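Local coordinates for protein yciO (Escherichia coli, PDB 1K7J) that is of unknown function but belongs to the SUA5 (YrdC-like) family and probably binds double-stranded RNA, at residues 79-83 against 84-88; 106-109 against 110-113; 158-161 against 162-166. All blocks are in the same frame, centred on the assembly; numbering follows the deposited sequence.

All three contacts are local, each made within one continuous run of the chain, and they follow in series: contact 1, contact 2, contact 3. Contact 1 caps the start of helix 83-90 just after helix 72-78; contact 2 is a 3-10 turn in the loop between strands 97-102 and 118-122; contact 3 lies on helix 157-164. Contacts 1 and 2 come within about 6 Å at their nearest atoms and share helix 72-78 as a neighbour. Centres of contacts 1 and 3 are 38 Å apart, on opposite sides of the chain's centre, and those of contacts 2 and 3 are 29 Å apart. All three lie at loops or helix ends around one mixed sheet.

Contact 1: residues 79-83 against 84-88; sequences SFVDN and VAFRL
Asp-82 is the N-cap of helix 83-90, and its carboxylate reaches round the turn to Ala-85. The capping bond runs from Ala-85 N to Asp-82 OD1 at 3.0 Å, almost straight at 174° and met nearly along the C-O axis of the acceptor. With chi1 at 61°, CG of Asp-82 sits between the backbone N and the carbonyl carbon, which turns OD1 back over the first helical turn. The main chain of the same residue accepts from Phe-86 N through Asp-82 O at 2.9 Å, so one residue grips the helix start twice. A negative carboxylate here would probably suit the positive end of the helix dipole, though Asp-190 comes close to OD2 and would probably oppose this.

The closely packed side is apolar. Val-81 puts CG1 at the junction of Ala-85 and Phe-86, 4.0 Å from Ala-85 CB and 3.8 Å from Phe-86 CB, and near the plane of the Phe-86 ring at its edge. Helix 72-78 adds Leu-75 and Ser-76 against Val-81, while Ala-85 is buried on Leu-101 of strand 97-102.

On the solvent side the fit is loose. Exposed Asn-83 and Arg-87 run side by side in the same direction, and Asn-83 ND2 comes no nearer to Arg-87 CD than 3.9 Å. Closer is the Arg-87 CG methylene, 3.2 Å from Asn-83 O, which also accepts from Arg-87 N.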
# COMPACT_ATOMS: atom_id res chain seq x y z
N SER A 79 11.32 5.23 7.17
CA SER A 79 12.26 4.12 7.03
C SER A 79 13.68 4.65 6.98
O SER A 79 13.90 5.83 6.69
CB SER A 79 11.95 3.30 5.76
OG SER A 79 12.08 4.09 4.59
N PHE A 80 14.65 3.79 7.28
CA PHE A 80 16.05 4.19 7.26
C PHE A 80 16.57 4.05 5.83
O PHE A 80 16.64 2.95 5.28
CB PHE A 80 16.86 3.32 8.22
CG PHE A 80 16.55 3.57 9.67
CD1 PHE A 80 16.87 4.80 10.26
CD2 PHE A 80 15.95 2.59 10.45
CE1 PHE A 80 16.60 5.04 11.61
CE2 PHE A 80 15.68 2.82 11.80
CZ PHE A 80 16.00 4.04 12.38
N VAL A 81 16.94 5.19 5.25
CA VAL A 81 17.42 5.23 3.88
C VAL A 81 18.88 5.67 3.78
O VAL A 81 19.22 6.78 4.17
CB VAL A 81 16.56 6.21 3.05
CG1 VAL A 81 17.02 6.22 1.60
CG2 VAL A 81 15.09 5.81 3.14
N ASP A 82 19.74 4.79 3.27
CA ASP A 82 21.15 5.14 3.12
C ASP A 82 21.42 5.54 1.67
O ASP A 82 20.49 5.58 0.86
CB ASP A 82 22.08 4.00 3.55
CG ASP A 82 21.89 2.72 2.74
OD1 ASP A 82 21.28 2.76 1.65
OD2 ASP A 82 22.37 1.67 3.21
N ASN A 83 22.67 5.82 1.35
CA ASN A 83 23.03 6.25 -0.00
C ASN A 83 22.58 5.31 -1.11
O ASN A 83 21.98 5.74 -2.09
CB ASN A 83 24.55 6.44 -0.11
CG ASN A 83 24.97 6.96 -1.47
OD1 ASN A 83 24.67 8.11 -1.83
ND2 ASN A 83 25.66 6.13 -2.24
N VAL A 84 22.87 4.02 -0.97
CA VAL A 84 22.50 3.04 -1.98
C VAL A 84 21.00 3.04 -2.23
O VAL A 84 20.55 3.12 -3.38
CB VAL A 84 22.95 1.62 -1.56
CG1 VAL A 84 22.35 0.58 -2.50
CG2 VAL A 84 24.47 1.53 -1.60
N ALA A 85 20.22 2.97 -1.16
CA ALA A 85 18.76 2.95 -1.27
C ALA A 85 18.22 4.25 -1.87
O ALA A 85 17.33 4.23 -2.72
CB ALA A 85 18.14 2.71 0.09
N PHE A 86 18.75 5.38 -1.41
CA PHE A 86 18.29 6.67 -1.89
C PHE A 86 18.47 6.83 -3.40
O PHE A 86 17.53 7.20 -4.10
CB PHE A 86 19.04 7.81 -1.19
CG PHE A 86 18.59 9.17 -1.61
CD1 PHE A 86 17.34 9.65 -1.24
CD2 PHE A 86 19.41 9.97 -2.41
CE1 PHE A 86 16.90 10.90 -1.66
CE2 PHE A 86 18.98 11.23 -2.83
CZ PHE A 86 17.72 11.69 -2.46
N ARG A 87 19.67 6.54 -3.89
CA ARG A 87 19.96 6.67 -5.31
C ARG A 87 19.06 5.78 -6.16
O ARG A 87 18.59 6.19 -7.22
CB ARG A 87 21.42 6.34 -5.58
CG ARG A 87 22.40 7.28 -4.90
CD ARG A 87 23.79 7.10 -5.50
NE ARG A 87 23.78 7.43 -6.93
CZ ARG A 87 24.72 7.06 -7.79
NH1 ARG A 87 25.76 6.34 -7.38
NH2 ARG A 87 24.62 7.40 -9.07
N LEU A 88 18.82 4.56 -5.70
CA LEU A 88 17.98 3.64 -6.45
C LEU A 88 16.52 4.08 -6.47
O LEU A 88 15.87 4.08 -7.51
CB LEU A 88 18.09 2.22 -5.87
CG LEU A 88 19.40 1.50 -6.23
CD1 LEU A 88 19.54 0.24 -5.39
CD2 LEU A 88 19.40 1.17 -7.72

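Contact 2: residues 106-109 against 110-113; sequences EVPR and RLLQ
A short 3-10 turn in the loop joining strands 97-102 and 118-122 brings Pro-108 and Arg-109 onto Leu-111 and Leu-112. Two consecutive i to i+3 bonds define it: Leu-111 N to Pro-108 O at 2.9 Å and Leu-112 N to Arg-109 O at 3.0 Å. In both, the donor stands well above the carbonyl plane, by 46° and 55°, which fits the tight winding. A water then donates to Arg-109 O and to Leu-112 O, bridging the two carbonyls where the turn ends.

The apolar filling comes from Val-107. Its CG1, opposite the backbone N across the CA-CB bond (chi1 -170°), lies 3.8 Å from Leu-112 CD2 and 3.9 Å from Leu-111 CB, touching both leucines at once. Pro-108 lies alongside Leu-111, its CD 3.9 Å from Leu-111 CD1.

Arg-110 crosses Pro-108 obliquely. An extended chain from CG to NE brings the guanidinium beside the proline, so that Pro-108 CB sits 3.9 Å above one face, displaced toward the rim. Its NH2 is hydrogen-bonded to Ile-44 O, while Met-50 of helix 47-57 touches both Arg-110 and Leu-111. An alanine in place of Arg-110 would leave Ile-44 O without this donor and is likely to uncover the Pro-108 ring on that side. The arginine therefore serves two chemistries together, a flat face for an aliphatic ring and an N-H donor that ties the turn to a separate loop.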
# COMPACT_ATOMS: atom_id res chain seq x y z
N GLU A 106 9.05 5.98 13.86
CA GLU A 106 7.79 6.59 13.46
C GLU A 106 6.77 5.47 13.29
O GLU A 106 5.56 5.69 13.36
CB GLU A 106 7.94 7.31 12.11
CG GLU A 106 8.83 8.54 12.14
CD GLU A 106 8.07 9.79 12.51
OE1 GLU A 106 6.94 9.68 13.02
OE2 GLU A 106 8.62 10.90 12.30
N VAL A 107 7.28 4.26 13.07
CA VAL A 107 6.44 3.09 12.85
C VAL A 107 6.20 2.24 14.09
O VAL A 107 7.14 1.82 14.76
CB VAL A 107 7.06 2.18 11.78
CG1 VAL A 107 6.07 1.10 11.40
CG2 VAL A 107 7.48 2.99 10.57
N PRO A 108 4.92 1.96 14.41
CA PRO A 108 4.60 1.13 15.57
C PRO A 108 5.31 -0.21 15.44
O PRO A 108 5.33 -0.81 14.36
CB PRO A 108 3.09 1.00 15.49
CG PRO A 108 2.67 2.31 14.90
CD PRO A 108 3.69 2.51 13.80
N ARG A 109 5.89 -0.68 16.54
CA ARG A 109 6.62 -1.95 16.54
C ARG A 109 5.83 -3.10 15.92
O ARG A 109 6.39 -3.91 15.18
CB ARG A 109 7.01 -2.31 17.98
CG ARG A 109 7.82 -3.58 18.12
CD ARG A 109 8.09 -3.90 19.59
NE ARG A 109 8.80 -5.17 19.77
CZ ARG A 109 10.05 -5.39 19.37
NH1 ARG A 109 10.75 -4.43 18.77
NH2 ARG A 109 10.61 -6.58 19.58
N ARG A 110 4.54 -3.18 16.22
CA ARG A 110 3.68 -4.25 15.71
C ARG A 110 3.61 -4.35 14.19
O ARG A 110 3.25 -5.40 13.65
CB ARG A 110 2.26 -4.10 16.27
CG ARG A 110 1.63 -2.75 15.97
CD ARG A 110 0.29 -2.59 16.67
NE ARG A 110 -0.15 -1.20 16.65
CZ ARG A 110 -0.65 -0.58 15.59
NH1 ARG A 110 -0.80 -1.22 14.44
NH2 ARG A 110 -0.99 0.70 15.68
N LEU A 111 3.96 -3.27 13.50
CA LEU A 111 3.92 -3.25 12.05
C LEU A 111 5.23 -3.68 11.40
O LEU A 111 5.29 -3.90 10.19
CB LEU A 111 3.53 -1.86 11.55
CG LEU A 111 2.16 -1.36 12.01
CD1 LEU A 111 1.91 0.02 11.45
CD2 LEU A 111 1.08 -2.33 11.56
N LEU A 112 6.28 -3.82 12.21
CA LEU A 112 7.58 -4.21 11.69
C LEU A 112 7.76 -5.72 11.77
O LEU A 112 7.27 -6.37 12.70
CB LEU A 112 8.69 -3.52 12.48
CG LEU A 112 8.67 -1.99 12.45
CD1 LEU A 112 9.82 -1.44 13.29
CD2 LEU A 112 8.77 -1.49 11.01
N GLN A 113 8.45 -6.28 10.78
CA GLN A 113 8.69 -7.72 10.73
C GLN A 113 9.38 -8.13 12.03
O GLN A 113 10.40 -7.56 12.41
CB GLN A 113 9.55 -8.07 9.52
CG GLN A 113 9.30 -9.47 8.98
CD GLN A 113 9.92 -10.55 9.84
OE1 GLN A 113 9.37 -11.64 9.97
NE2 GLN A 113 11.07 -10.25 10.42
O HOH W 1 6.96 -6.74 15.30

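Contact 3: residues 158-161 against 162-166; sequences EEIK and DRLEK
Glu-159 and Arg-163, one turn apart on helix 157-164, form a salt bridge that can be traced along the arginine. Arg-163 CB rests 3.6 Å from Glu-159 O, the carbonyl that accepts the Arg-163 N-H. CD passes 4.0 Å from Glu-159 OE2, and the chain then bends at chi3 (-59°), bringing NE to 3.0 Å from that oxygen. The bond is weak, its N-H...O angle being 121°, with the carboxylate and guanidinium planes turned 49° apart. Beyond it CZ lies 3.5 Å from Glu-159 OE2, and at the tip NH2 stands 3.3 Å from the same atom. A long, weak ion pair also runs from NE to Glu-154 OE1.

Lys-161 and Glu-165 repeat the i to i+4 pairing more loosely: Lys-161 NZ reaches Glu-165 OE1 at 3.3 Å, a weak bond, while the Glu-165 amide donates to Lys-161 O. Both pairs run alongside the main-chain bonds of the helix, including Leu-164 N to Ile-160 O at 2.8 Å. Asp-156 OD1 receives the N-H groups of Glu-158 and Glu-159 at the helix start. Phe-4 of strand 3-6 touches Glu-158 and Lys-161, and Glu-165 hydrogen-bonds through its backbone to Ser-2, so the helix lies beside edge strand 3-6.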
# COMPACT_ATOMS: atom_id res chain seq x y z
N GLU A 158 -16.16 -4.32 -8.88
CA GLU A 158 -17.44 -4.97 -8.64
C GLU A 158 -17.21 -6.35 -8.04
O GLU A 158 -17.98 -6.80 -7.18
CB GLU A 158 -18.24 -5.07 -9.94
CG GLU A 158 -18.89 -3.76 -10.36
CD GLU A 158 -19.82 -3.20 -9.29
OE1 GLU A 158 -20.52 -3.99 -8.63
OE2 GLU A 158 -19.85 -1.96 -9.12
N GLU A 159 -16.16 -7.03 -8.49
CA GLU A 159 -15.82 -8.35 -7.97
C GLU A 159 -15.40 -8.17 -6.52
O GLU A 159 -15.73 -8.98 -5.65
CB GLU A 159 -14.68 -8.96 -8.79
CG GLU A 159 -14.22 -10.36 -8.37
CD GLU A 159 -13.35 -10.36 -7.12
OE1 GLU A 159 -12.40 -9.55 -7.05
OE2 GLU A 159 -13.61 -11.19 -6.21
N ILE A 160 -14.66 -7.09 -6.25
CA ILE A 160 -14.20 -6.79 -4.90
C ILE A 160 -15.39 -6.56 -3.97
O ILE A 160 -15.40 -7.02 -2.83
CB ILE A 160 -13.28 -5.55 -4.91
CG1 ILE A 160 -11.98 -5.89 -5.65
CG2 ILE A 160 -13.00 -5.09 -3.48
CD1 ILE A 160 -11.03 -4.72 -5.82
N LYS A 161 -16.39 -5.84 -4.47
CA LYS A 161 -17.59 -5.56 -3.69
C LYS A 161 -18.30 -6.87 -3.35
O LYS A 161 -18.71 -7.08 -2.21
CB LYS A 161 -18.52 -4.64 -4.49
CG LYS A 161 -19.80 -4.23 -3.76
CD LYS A 161 -20.57 -3.19 -4.58
CE LYS A 161 -21.83 -2.70 -3.88
NZ LYS A 161 -22.88 -3.76 -3.79
N ASP A 162 -18.42 -7.75 -4.33
CA ASP A 162 -19.09 -9.04 -4.11
C ASP A 162 -18.36 -9.88 -3.06
O ASP A 162 -18.99 -10.56 -2.25
CB ASP A 162 -19.18 -9.85 -5.40
CG ASP A 162 -20.06 -9.19 -6.45
OD1 ASP A 162 -21.01 -8.48 -6.07
OD2 ASP A 162 -19.81 -9.41 -7.66
N ARG A 163 -17.03 -9.82 -3.08
CA ARG A 163 -16.23 -10.61 -2.16
C ARG A 163 -16.01 -10.03 -0.76
O ARG A 163 -16.00 -10.77 0.22
CB ARG A 163 -14.86 -10.90 -2.77
CG ARG A 163 -13.91 -11.66 -1.84
CD ARG A 163 -12.49 -11.70 -2.38
NE ARG A 163 -12.41 -12.34 -3.69
CZ ARG A 163 -12.70 -13.62 -3.93
NH1 ARG A 163 -13.10 -14.41 -2.93
NH2 ARG A 163 -12.58 -14.11 -5.15
N LEU A 164 -15.84 -8.71 -0.67
CA LEU A 164 -15.53 -8.11 0.62
C LEU A 164 -16.45 -7.05 1.22
O LEU A 164 -16.11 -6.46 2.25
CB LEU A 164 -14.12 -7.52 0.56
CG LEU A 164 -12.99 -8.48 0.21
CD1 LEU A 164 -11.71 -7.70 -0.06
CD2 LEU A 164 -12.80 -9.47 1.34
N GLU A 165 -17.61 -6.80 0.63
CA GLU A 165 -18.47 -5.76 1.18
C GLU A 165 -18.92 -6.01 2.62
O GLU A 165 -19.37 -5.09 3.30
CB GLU A 165 -19.68 -5.52 0.27
CG GLU A 165 -20.73 -6.60 0.28
CD GLU A 165 -21.83 -6.31 -0.72
OE1 GLU A 165 -22.20 -5.12 -0.85
OE2 GLU A 165 -22.33 -7.25 -1.36
N LYS A 166 -18.80 -7.25 3.09
CA LYS A 166 -19.18 -7.57 4.47
C LYS A 166 -17.98 -7.51 5.40
O LYS A 166 -18.13 -7.60 6.62
CB LYS A 166 -19.79 -8.98 4.56
CG LYS A 166 -21.03 -9.20 3.73
CD LYS A 166 -21.71 -10.52 4.10
CE LYS A 166 -20.79 -11.71 3.89
NZ LYS A 166 -21.45 -13.00 4.28